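Local structure of actin depolymerization factor 2 (Plasmodium berghei, 2XFA) at residues Y31-D45 with R62-I76. The protein binds actin and, as an ADF/cofilin-family protein, probably promotes the disassembly and turnover of actin filaments in a malaria parasite. Sequence-based numbering, arbitrary orientation.
Sequences YIIYKIENLEKIVVD and RIKNNLKNTECRYII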
ATOM      1  N   TYR A  31       2.585   0.052  -8.377  1.00 38.26           N
ATOM      2  CA  TYR A  31       2.039  -0.190  -7.063  1.00 31.93           C
ATOM      3  C   TYR A  31       1.538  -1.604  -6.968  1.00 32.36           C
ATOM      4  O   TYR A  31       1.290  -2.251  -7.967  1.00 30.26           O
ATOM      5  CB  TYR A  31       0.944   0.812  -6.640  1.00 32.84           C
ATOM      6  CG  TYR A  31      -0.364   0.748  -7.392  1.00 37.30           C
ATOM      7  CD1 TYR A  31      -1.354  -0.148  -7.031  1.00 37.03           C
ATOM      8  CD2 TYR A  31      -0.617   1.602  -8.443  1.00 47.22           C
ATOM      9  CE1 TYR A  31      -2.545  -0.201  -7.707  1.00 38.87           C
ATOM     10  CE2 TYR A  31      -1.813   1.556  -9.127  1.00 51.64           C
ATOM     11  CZ  TYR A  31      -2.770   0.652  -8.754  1.00 49.02           C
ATOM     12  OH  TYR A  31      -3.956   0.603  -9.432  1.00 57.11           O
ATOM     13  N   ILE A  32       1.440  -2.092  -5.747  1.00 27.66           N
ATOM     14  CA  ILE A  32       0.956  -3.438  -5.517  1.00 27.44           C
ATOM     15  C   ILE A  32      -0.046  -3.262  -4.415  1.00 33.12           C
ATOM     16  O   ILE A  32       0.200  -2.480  -3.506  1.00 30.77           O
ATOM     17  CB  ILE A  32       2.036  -4.361  -4.996  1.00 34.90           C
ATOM     18  CG1 ILE A  32       3.224  -4.390  -5.957  1.00 46.16           C
ATOM     19  CG2 ILE A  32       1.473  -5.760  -4.799  1.00 33.85           C
ATOM     20  CD1 ILE A  32       4.533  -4.831  -5.281  1.00 50.71           C
ATOM     21  N   ILE A  33      -1.185  -3.947  -4.522  1.00 28.38           N
ATOM     22  CA  ILE A  33      -2.138  -4.011  -3.432  1.00 22.58           C
ATOM     23  C   ILE A  33      -2.183  -5.473  -2.978  1.00 31.35           C
ATOM     24  O   ILE A  33      -2.251  -6.365  -3.803  1.00 29.73           O
ATOM     25  CB  ILE A  33      -3.536  -3.502  -3.875  1.00 32.74           C
ATOM     26  CG1 ILE A  33      -3.452  -2.012  -4.210  1.00 32.75           C
ATOM     27  CG2 ILE A  33      -4.548  -3.674  -2.765  1.00 26.25           C
ATOM     28  CD1 ILE A  33      -4.668  -1.461  -4.824  1.00 32.71           C
ATOM     29  N   TYR A  34      -2.096  -5.703  -1.671  1.00 27.42           N
ATOM     30  CA  TYR A  34      -2.083  -7.044  -1.100  1.00 30.20           C
ATOM     31  C   TYR A  34      -3.324  -7.224  -0.272  1.00 32.49           C
ATOM     32  O   TYR A  34      -3.850  -6.249   0.260  1.00 26.22           O
ATOM     33  CB  TYR A  34      -0.913  -7.198  -0.113  1.00 33.91           C
ATOM     34  CG  TYR A  34       0.444  -7.061  -0.706  1.00 39.76           C
ATOM     35  CD1 TYR A  34       1.071  -8.144  -1.297  1.00 38.04           C
ATOM     36  CD2 TYR A  34       1.119  -5.850  -0.663  1.00 43.44           C
ATOM     37  CE1 TYR A  34       2.331  -8.029  -1.830  1.00 42.79           C
ATOM     38  CE2 TYR A  34       2.370  -5.722  -1.201  1.00 45.43           C
ATOM     39  CZ  TYR A  34       2.975  -6.822  -1.782  1.00 46.43           C
ATOM     40  OH  TYR A  34       4.230  -6.709  -2.319  1.00 49.43           O
ATOM     41  N   LYS A  35      -3.750  -8.471  -0.079  1.00 30.91           N
ATOM     42  CA  LYS A  35      -4.883  -8.703   0.783  1.00 30.07           C
ATOM     43  C   LYS A  35      -4.696 -10.003   1.538  1.00 34.85           C
ATOM     44  O   LYS A  35      -3.843 -10.817   1.201  1.00 36.70           O
ATOM     45  CB  LYS A  35      -6.160  -8.799  -0.053  1.00 32.74           C
ATOM     46  CG  LYS A  35      -6.182 -10.040  -0.905  1.00 36.49           C
ATOM     47  CD  LYS A  35      -7.288 -10.004  -1.962  1.00 48.15           C
ATOM     48  CE  LYS A  35      -7.907 -11.396  -2.125  1.00 60.25           C
ATOM     49  NZ  LYS A  35      -7.980 -11.833  -3.547  1.00 64.81           N
ATOM     50  N   ILE A  36      -5.489 -10.198   2.578  1.00 35.89           N
ATOM     51  CA  ILE A  36      -5.486 -11.494   3.248  1.00 38.46           C
ATOM     52  C   ILE A  36      -6.563 -12.363   2.626  1.00 42.94           C
ATOM     53  O   ILE A  36      -7.748 -12.046   2.679  1.00 45.77           O
ATOM     54  CB  ILE A  36      -5.676 -11.358   4.759  1.00 36.75           C
ATOM     55  CG1 ILE A  36      -4.544 -10.491   5.325  1.00 40.57           C
ATOM     56  CG2 ILE A  36      -5.695 -12.746   5.417  1.00 40.40           C
ATOM     57  CD1 ILE A  36      -4.752 -10.009   6.744  1.00 40.94           C
ATOM     58  N   GLU A  37      -6.134 -13.442   1.997  1.00 40.04           N
ATOM     59  CA  GLU A  37      -7.062 -14.379   1.393  1.00 55.78           C
ATOM     60  C   GLU A  37      -7.445 -15.474   2.372  1.00 61.60           C
ATOM     61  O   GLU A  37      -6.594 -16.039   3.061  1.00 57.14           O
ATOM     62  CB  GLU A  37      -6.451 -14.994   0.138  1.00 68.61           C
ATOM     63  CG  GLU A  37      -7.490 -15.576  -0.808  1.00 84.66           C
ATOM     64  CD  GLU A  37      -6.872 -16.269  -2.007  1.00 88.75           C
ATOM     65  OE1 GLU A  37      -5.831 -16.946  -1.836  1.00 80.55           O
ATOM     66  OE2 GLU A  37      -7.440 -16.139  -3.116  1.00 94.75           O
ATOM     67  N   ASN A  38      -8.739 -15.776   2.421  1.00 74.94           N
ATOM     68  CA  ASN A  38      -9.257 -16.833   3.278  1.00 77.14           C
ATOM     69  C   ASN A  38      -8.763 -16.750   4.715  1.00 69.66           C
ATOM     70  O   ASN A  38      -8.707 -17.759   5.418  1.00 72.51           O
ATOM     71  CB  ASN A  38      -8.946 -18.197   2.671  1.00 94.55           C
ATOM     72  CG  ASN A  38      -9.633 -18.400   1.337  1.00108.54           C
ATOM     73  OD1 ASN A  38     -10.704 -17.838   1.086  1.00107.73           O
ATOM     74  ND2 ASN A  38      -9.019 -19.200   0.469  1.00115.01           N
ATOM     75  N   LEU A  39      -8.389 -15.543   5.130  1.00 67.90           N
ATOM     76  CA  LEU A  39      -8.058 -15.248   6.519  1.00 61.85           C
ATOM     77  C   LEU A  39      -6.768 -15.885   7.001  1.00 67.60           C
ATOM     78  O   LEU A  39      -6.585 -16.046   8.205  1.00 80.98           O
ATOM     79  CB  LEU A  39      -9.199 -15.688   7.438  1.00 70.87           C
ATOM     80  CG  LEU A  39     -10.365 -14.726   7.648  1.00 77.56           C
ATOM     81  CD1 LEU A  39     -10.745 -14.048   6.344  1.00 84.80           C
ATOM     82  CD2 LEU A  39     -11.554 -15.462   8.255  1.00 78.64           C
ATOM     83  N   GLU A  40      -5.873 -16.259   6.092  1.00 67.74           N
ATOM     84  CA  GLU A  40      -4.663 -16.943   6.544  1.00 77.44           C
ATOM     85  C   GLU A  40      -3.431 -16.800   5.645  1.00 65.79           C
ATOM     86  O   GLU A  40      -2.373 -17.350   5.945  1.00 68.75           O
ATOM     87  CB  GLU A  40      -4.961 -18.429   6.821  1.00 92.11           C
ATOM     88  CG  GLU A  40      -3.843 -19.167   7.578  1.00102.51           C
ATOM     89  CD  GLU A  40      -4.288 -20.498   8.179  1.00116.88           C
ATOM     90  OE1 GLU A  40      -5.480 -20.856   8.039  1.00120.71           O
ATOM     91  OE2 GLU A  40      -3.439 -21.185   8.795  1.00120.32           O
ATOM     92  N   LYS A  41      -3.551 -16.067   4.549  1.00 50.47           N
ATOM     93  CA  LYS A  41      -2.423 -15.949   3.639  1.00 40.38           C
ATOM     94  C   LYS A  41      -2.435 -14.563   3.023  1.00 41.46           C
ATOM     95  O   LYS A  41      -3.425 -14.180   2.423  1.00 39.48           O
ATOM     96  CB  LYS A  41      -2.562 -16.991   2.540  1.00 44.68           C
ATOM     97  CG  LYS A  41      -1.274 -17.447   1.897  1.00 51.87           C
ATOM     98  CD  LYS A  41      -1.586 -18.367   0.725  1.00 65.36           C
ATOM     99  CE  LYS A  41      -0.428 -19.304   0.426  1.00 89.57           C
ATOM    100  NZ  LYS A  41       0.846 -18.559   0.209  1.00100.09           N
ATOM    101  N   ILE A  42      -1.345 -13.808   3.152  1.00 35.03           N
ATOM    102  CA  ILE A  42      -1.307 -12.494   2.512  1.00 33.13           C
ATOM    103  C   ILE A  42      -0.943 -12.725   1.062  1.00 41.77           C
ATOM    104  O   ILE A  42       0.019 -13.428   0.777  1.00 41.01           O
ATOM    105  CB  ILE A  42      -0.343 -11.529   3.195  1.00 44.63           C
ATOM    106  CG1 ILE A  42      -0.782 -11.325   4.654  1.00 46.12           C
ATOM    107  CG2 ILE A  42      -0.259 -10.196   2.408  1.00 39.84           C
ATOM    108  CD1 ILE A  42      -0.010 -10.283   5.400  1.00 44.98           C
ATOM    109  N   VAL A  43      -1.751 -12.187   0.151  1.00 37.31           N
ATOM    110  CA  VAL A  43      -1.553 -12.419  -1.285  1.00 40.23           C
ATOM    111  C   VAL A  43      -1.638 -11.112  -2.116  1.00 31.30           C
ATOM    112  O   VAL A  43      -2.152 -10.106  -1.641  1.00 33.75           O
ATOM    113  CB  VAL A  43      -2.569 -13.464  -1.804  1.00 49.76           C
ATOM    114  CG1 VAL A  43      -3.956 -12.874  -1.847  1.00 35.59           C
ATOM    115  CG2 VAL A  43      -2.183 -13.956  -3.171  1.00 67.36           C
ATOM    116  N   VAL A  44      -1.117 -11.141  -3.337  1.00 31.27           N
ATOM    117  CA  VAL A  44      -1.214 -10.024  -4.266  1.00 39.28           C
ATOM    118  C   VAL A  44      -2.644  -9.887  -4.795  1.00 47.14           C
ATOM    119  O   VAL A  44      -3.210 -10.834  -5.336  1.00 49.09           O
ATOM    120  CB  VAL A  44      -0.290 -10.238  -5.472  1.00 44.36           C
ATOM    121  CG1 VAL A  44      -0.528  -9.162  -6.517  1.00 43.04           C
ATOM    122  CG2 VAL A  44       1.148 -10.251  -5.032  1.00 41.49           C
ATOM    123  N   ASP A  45      -3.233  -8.713  -4.627  1.00 40.27           N
ATOM    124  CA  ASP A  45      -4.582  -8.474  -5.108  1.00 37.28           C
ATOM    125  C   ASP A  45      -4.553  -7.775  -6.472  1.00 45.19           C
ATOM    126  O   ASP A  45      -5.278  -8.148  -7.391  1.00 47.87           O
ATOM    127  CB  ASP A  45      -5.339  -7.633  -4.090  1.00 43.38           C
ATOM    128  CG  ASP A  45      -6.717  -7.212  -4.585  1.00 71.39           C
ATOM    129  OD1 ASP A  45      -7.304  -7.941  -5.429  1.00 78.37           O
ATOM    130  OD2 ASP A  45      -7.215  -6.155  -4.120  1.00 73.79           O
ATOM    131  N   ARG A  62      -5.562   6.166  -9.035  1.00 44.94           N
ATOM    132  CA  ARG A  62      -5.624   4.772  -9.473  1.00 47.77           C
ATOM    133  C   ARG A  62      -5.690   3.800  -8.297  1.00 43.25           C
ATOM    134  O   ARG A  62      -6.424   2.822  -8.325  1.00 40.77           O
ATOM    135  CB  ARG A  62      -4.407   4.446 -10.332  1.00 58.85           C
ATOM    136  CG  ARG A  62      -4.299   5.301 -11.585  1.00 64.36           C
ATOM    137  CD  ARG A  62      -4.951   4.636 -12.761  1.00 72.01           C
ATOM    138  NE  ARG A  62      -4.040   3.716 -13.430  1.00 73.53           N
ATOM    139  CZ  ARG A  62      -3.423   3.980 -14.578  1.00 77.58           C
ATOM    140  NH1 ARG A  62      -3.612   5.143 -15.197  1.00 79.87           N
ATOM    141  NH2 ARG A  62      -2.616   3.075 -15.110  1.00 78.85           N
ATOM    142  N   ILE A  63      -4.911   4.064  -7.257  1.00 36.23           N
ATOM    143  CA  ILE A  63      -4.960   3.215  -6.077  1.00 35.57           C
ATOM    144  C   ILE A  63      -6.331   3.279  -5.449  1.00 34.28           C
ATOM    145  O   ILE A  63      -6.891   2.260  -5.091  1.00 36.11           O
ATOM    146  CB  ILE A  63      -3.933   3.628  -5.016  1.00 32.77           C
ATOM    147  CG1 ILE A  63      -2.520   3.440  -5.551  1.00 31.96           C
ATOM    148  CG2 ILE A  63      -4.113   2.799  -3.769  1.00 30.97           C
ATOM    149  CD1 ILE A  63      -1.451   3.952  -4.583  1.00 33.77           C
ATOM    150  N   LYS A  64      -6.861   4.489  -5.331  1.00 35.06           N
ATOM    151  CA  LYS A  64      -8.141   4.700  -4.674  1.00 34.38           C
ATOM    152  C   LYS A  64      -9.255   3.922  -5.376  1.00 37.70           C
ATOM    153  O   LYS A  64     -10.122   3.342  -4.734  1.00 38.67           O
ATOM    154  CB  LYS A  64      -8.473   6.182  -4.631  1.00 42.29           C
ATOM    155  CG  LYS A  64      -9.821   6.490  -3.985  1.00 48.70           C
ATOM    156  CD  LYS A  64     -10.705   7.292  -4.922  1.00 49.23           C
ATOM    157  CE  LYS A  64     -12.128   7.402  -4.381  1.00 61.61           C
ATOM    158  NZ  LYS A  64     -13.015   8.204  -5.282  1.00 75.14           N
ATOM    159  N   ASN A  65      -9.209   3.879  -6.696  1.00 32.46           N
ATOM    160  CA  ASN A  65     -10.263   3.201  -7.437  1.00 37.15           C
ATOM    161  C   ASN A  65     -10.243   1.696  -7.200  1.00 33.35           C
ATOM    162  O   ASN A  65     -11.207   1.020  -7.512  1.00 40.43           O
ATOM    163  CB  ASN A  65     -10.172   3.527  -8.926  1.00 47.11           C
ATOM    164  CG  ASN A  65     -10.597   4.940  -9.224  1.00 59.42           C
ATOM    165  OD1 ASN A  65     -11.457   5.490  -8.536  1.00 61.82           O
ATOM    166  ND2 ASN A  65      -9.995   5.545 -10.249  1.00 60.00           N
ATOM    167  N   ASN A  66      -9.153   1.185  -6.621  1.00 31.04           N
ATOM    168  CA  ASN A  66      -9.057  -0.239  -6.252  1.00 38.49           C
ATOM    169  C   ASN A  66      -9.439  -0.550  -4.809  1.00 38.55           C
ATOM    170  O   ASN A  66      -9.372  -1.702  -4.387  1.00 41.76           O
ATOM    171  CB  ASN A  66      -7.634  -0.779  -6.460  1.00 35.03           C
ATOM    172  CG  ASN A  66      -7.230  -0.852  -7.920  1.00 49.68           C
ATOM    173  OD1 ASN A  66      -6.412  -0.056  -8.392  1.00 54.26           O
ATOM    174  ND2 ASN A  66      -7.796  -1.815  -8.645  1.00 48.22           N
ATOM    175  N   LEU A  67      -9.817   0.468  -4.048  1.00 35.55           N
ATOM    176  CA  LEU A  67     -10.126   0.290  -2.634  1.00 32.44           C
ATOM    177  C   LEU A  67     -11.614   0.421  -2.372  1.00 36.55           C
ATOM    178  O   LEU A  67     -12.338   0.977  -3.189  1.00 38.25           O
ATOM    179  CB  LEU A  67      -9.363   1.336  -1.806  1.00 29.44           C
ATOM    180  CG  LEU A  67      -7.841   1.250  -2.014  1.00 31.00           C
ATOM    181  CD1 LEU A  67      -7.125   2.367  -1.252  1.00 27.03           C
ATOM    182  CD2 LEU A  67      -7.321  -0.134  -1.590  1.00 26.68           C
ATOM    183  N   LYS A  68     -12.075  -0.061  -1.221  1.00 35.56           N
ATOM    184  CA  LYS A  68     -13.491   0.093  -0.853  1.00 38.00           C
ATOM    185  C   LYS A  68     -13.608   0.528   0.593  1.00 32.68           C
ATOM    186  O   LYS A  68     -12.700   0.332   1.378  1.00 32.77           O
ATOM    187  CB  LYS A  68     -14.233  -1.234  -1.018  1.00 37.61           C
ATOM    188  CG  LYS A  68     -14.087  -1.874  -2.392  1.00 45.80           C
ATOM    189  CD  LYS A  68     -15.058  -3.054  -2.553  1.00 61.44           C
ATOM    190  CE  LYS A  68     -15.146  -3.527  -4.004  1.00 73.04           C
ATOM    191  NZ  LYS A  68     -16.104  -4.665  -4.163  1.00 83.12           N
ATOM    192  N   ASN A  69     -14.756   1.062   0.957  1.00 32.20           N
ATOM    193  CA  ASN A  69     -14.982   1.500   2.319  1.00 32.22           C
ATOM    194  C   ASN A  69     -15.126   0.335   3.289  1.00 41.39           C
ATOM    195  O   ASN A  69     -15.235   0.531   4.481  1.00 42.85           O
ATOM    196  CB  ASN A  69     -16.267   2.284   2.353  1.00 36.08           C
ATOM    197  CG  ASN A  69     -16.084   3.653   2.887  1.00 42.73           C
ATOM    198  OD1 ASN A  69     -14.948   4.082   3.178  1.00 36.71           O
ATOM    199  ND2 ASN A  69     -17.191   4.376   3.009  1.00 41.51           N
ATOM    200  N   THR A  70     -15.198  -0.883   2.778  1.00 35.32           N
ATOM    201  CA  THR A  70     -15.618  -1.993   3.618  1.00 36.03           C
ATOM    202  C   THR A  70     -14.560  -3.092   3.679  1.00 33.29           C
ATOM    203  O   THR A  70     -14.826  -4.171   4.201  1.00 46.00           O
ATOM    204  CB  THR A  70     -16.874  -2.667   3.043  1.00 36.67           C
ATOM    205  OG1 THR A  70     -16.554  -3.121   1.722  1.00 41.76           O
ATOM    206  CG2 THR A  70     -18.068  -1.705   3.011  1.00 40.48           C
ATOM    207  N   GLU A  71     -13.384  -2.850   3.111  1.00 31.73           N
ATOM    208  CA  GLU A  71     -12.305  -3.817   3.228  1.00 34.26           C
ATOM    209  C   GLU A  71     -10.898  -3.246   3.375  1.00 32.61           C
ATOM    210  O   GLU A  71     -10.512  -2.317   2.671  1.00 31.92           O
ATOM    211  CB  GLU A  71     -12.333  -4.830   2.100  1.00 37.13           C
ATOM    212  CG  GLU A  71     -12.321  -4.287   0.721  1.00 59.68           C
ATOM    213  CD  GLU A  71     -12.708  -5.367  -0.268  1.00 86.42           C
ATOM    214  OE1 GLU A  71     -12.656  -6.556   0.124  1.00 91.87           O
ATOM    215  OE2 GLU A  71     -13.074  -5.034  -1.418  1.00 97.38           O
ATOM    216  N   CYS A  72     -10.133  -3.852   4.282  1.00 30.86           N
ATOM    217  CA  CYS A  72      -8.728  -3.502   4.497  1.00 28.73           C
ATOM    218  C   CYS A  72      -7.795  -3.988   3.390  1.00 28.03           C
ATOM    219  O   CYS A  72      -7.991  -5.056   2.811  1.00 30.55           O
ATOM    220  CB  CYS A  72      -8.270  -4.052   5.840  1.00 27.34           C
ATOM    221  SG  CYS A  72      -9.247  -3.469   7.211  1.00 43.03           S
ATOM    222  N   ARG A  73      -6.784  -3.174   3.086  1.00 26.78           N
ATOM    223  CA  ARG A  73      -5.724  -3.541   2.155  1.00 19.37           C
ATOM    224  C   ARG A  73      -4.340  -3.056   2.634  1.00 27.85           C
ATOM    225  O   ARG A  73      -4.245  -2.115   3.391  1.00 22.53           O
ATOM    226  CB  ARG A  73      -5.983  -2.962   0.765  1.00 21.13           C
ATOM    227  CG  ARG A  73      -7.190  -3.600   0.013  1.00 27.15           C
ATOM    228  CD  ARG A  73      -7.008  -5.108  -0.124  1.00 30.44           C
ATOM    229  NE  ARG A  73      -7.995  -5.730  -1.012  1.00 33.95           N
ATOM    230  CZ  ARG A  73      -9.060  -6.399  -0.588  1.00 35.84           C
ATOM    231  NH1 ARG A  73      -9.286  -6.519   0.713  1.00 26.50           N
ATOM    232  NH2 ARG A  73      -9.910  -6.945  -1.466  1.00 34.77           N
ATOM    233  N   TYR A  74      -3.278  -3.705   2.166  1.00 27.22           N
ATOM    234  CA  TYR A  74      -1.942  -3.124   2.262  1.00 27.60           C
ATOM    235  C   TYR A  74      -1.581  -2.664   0.874  1.00 22.64           C
ATOM    236  O   TYR A  74      -1.788  -3.383  -0.106  1.00 28.62           O
ATOM    237  CB  TYR A  74      -0.910  -4.170   2.689  1.00 28.08           C
ATOM    238  CG  TYR A  74      -1.252  -4.906   3.944  1.00 23.34           C
ATOM    239  CD1 TYR A  74      -1.423  -4.230   5.131  1.00 27.33           C
ATOM    240  CD2 TYR A  74      -1.409  -6.280   3.935  1.00 22.88           C
ATOM    241  CE1 TYR A  74      -1.715  -4.908   6.300  1.00 26.89           C
ATOM    242  CE2 TYR A  74      -1.706  -6.963   5.089  1.00 32.44           C
ATOM    243  CZ  TYR A  74      -1.849  -6.264   6.268  1.00 29.60           C
ATOM    244  OH  TYR A  74      -2.136  -6.931   7.425  1.00 36.27           O
ATOM    245  N   ILE A  75      -1.054  -1.468   0.769  1.00 22.63           N
ATOM    246  CA  ILE A  75      -0.612  -0.994  -0.521  1.00 22.77           C
ATOM    247  C   ILE A  75       0.874  -0.617  -0.448  1.00 31.11           C
ATOM    248  O   ILE A  75       1.303   0.065   0.484  1.00 27.39           O
ATOM    249  CB  ILE A  75      -1.441   0.246  -0.952  1.00 28.16           C
ATOM    250  CG1 ILE A  75      -2.949  -0.079  -0.910  1.00 28.45           C
ATOM    251  CG2 ILE A  75      -1.030   0.729  -2.325  1.00 29.76           C
ATOM    252  CD1 ILE A  75      -3.660   0.644   0.216  1.00 23.84           C
ATOM    253  N   ILE A  76       1.646  -1.094  -1.414  1.00 25.06           N
ATOM    254  CA  ILE A  76       2.979  -0.584  -1.631  1.00 30.18           C
ATOM    255  C   ILE A  76       2.984   0.222  -2.938  1.00 33.82           C
ATOM    256  O   ILE A  76       2.567  -0.287  -3.976  1.00 34.07           O
ATOM    257  CB  ILE A  76       4.019  -1.726  -1.675  1.00 33.65           C
ATOM    258  CG1 ILE A  76       4.029  -2.466  -0.334  1.00 35.78           C
ATOM    259  CG2 ILE A  76       5.418  -1.166  -1.956  1.00 35.54           C
ATOM    260  CD1 ILE A  76       4.911  -3.684  -0.323  1.00 44.70           C
TER
HETATM  261  O   HOH W   1      -9.823  -8.027  -4.524  1.00 60.07           O
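I32 and Y34 exchange paired backbone hydrogen bonds with I76 and Y74, an example of how two antiparallel strands knit the middle of a sheet while their side chains serve two separate layers. The bond from Y34 N to Y74 O, 2.8 Å long, is nearly straight at 172°; the return bond from Y74 N to Y34 O is longer, 3.2 Å. Between these pairs I33 faces I75 at a non-hydrogen-bonded position, their CG1 atoms 3.9 Å apart.

Apolar contacts fall on both faces. On the face of I32, Y34, Y74 and I76, the I76 CD1 methyl abuts the edge of the Y34 ring, 3.4 Å from CE2, and helix 14-24 packs beyond, as in the ADF-homology fold, whose central mixed sheet lies between helices. On the other face I33 CD1 reaches N66 CB, in the loop that follows helix 56-65. Y31 CG lies between backbone N and carbonyl carbon (chi1 68°), turning the ring toward helix 56-65; I63 CG1 sits over the centre of the Y31 ring, a CH-pi contact 3.8 Å from the centroid.

Polar and ionic contacts gather around R73. Its NE donates to D45 OD2 in a salt bridge at 3.2 Å, from above the carboxylate plane, while NH2 forms a second salt bridge with E71 OE1, making a network of the three, and NH1 bonds to C72 O, fixing the guanidinium's rotation. K35 CB lies over one face of this group, and a water links D45 OD1 to R73 NH2.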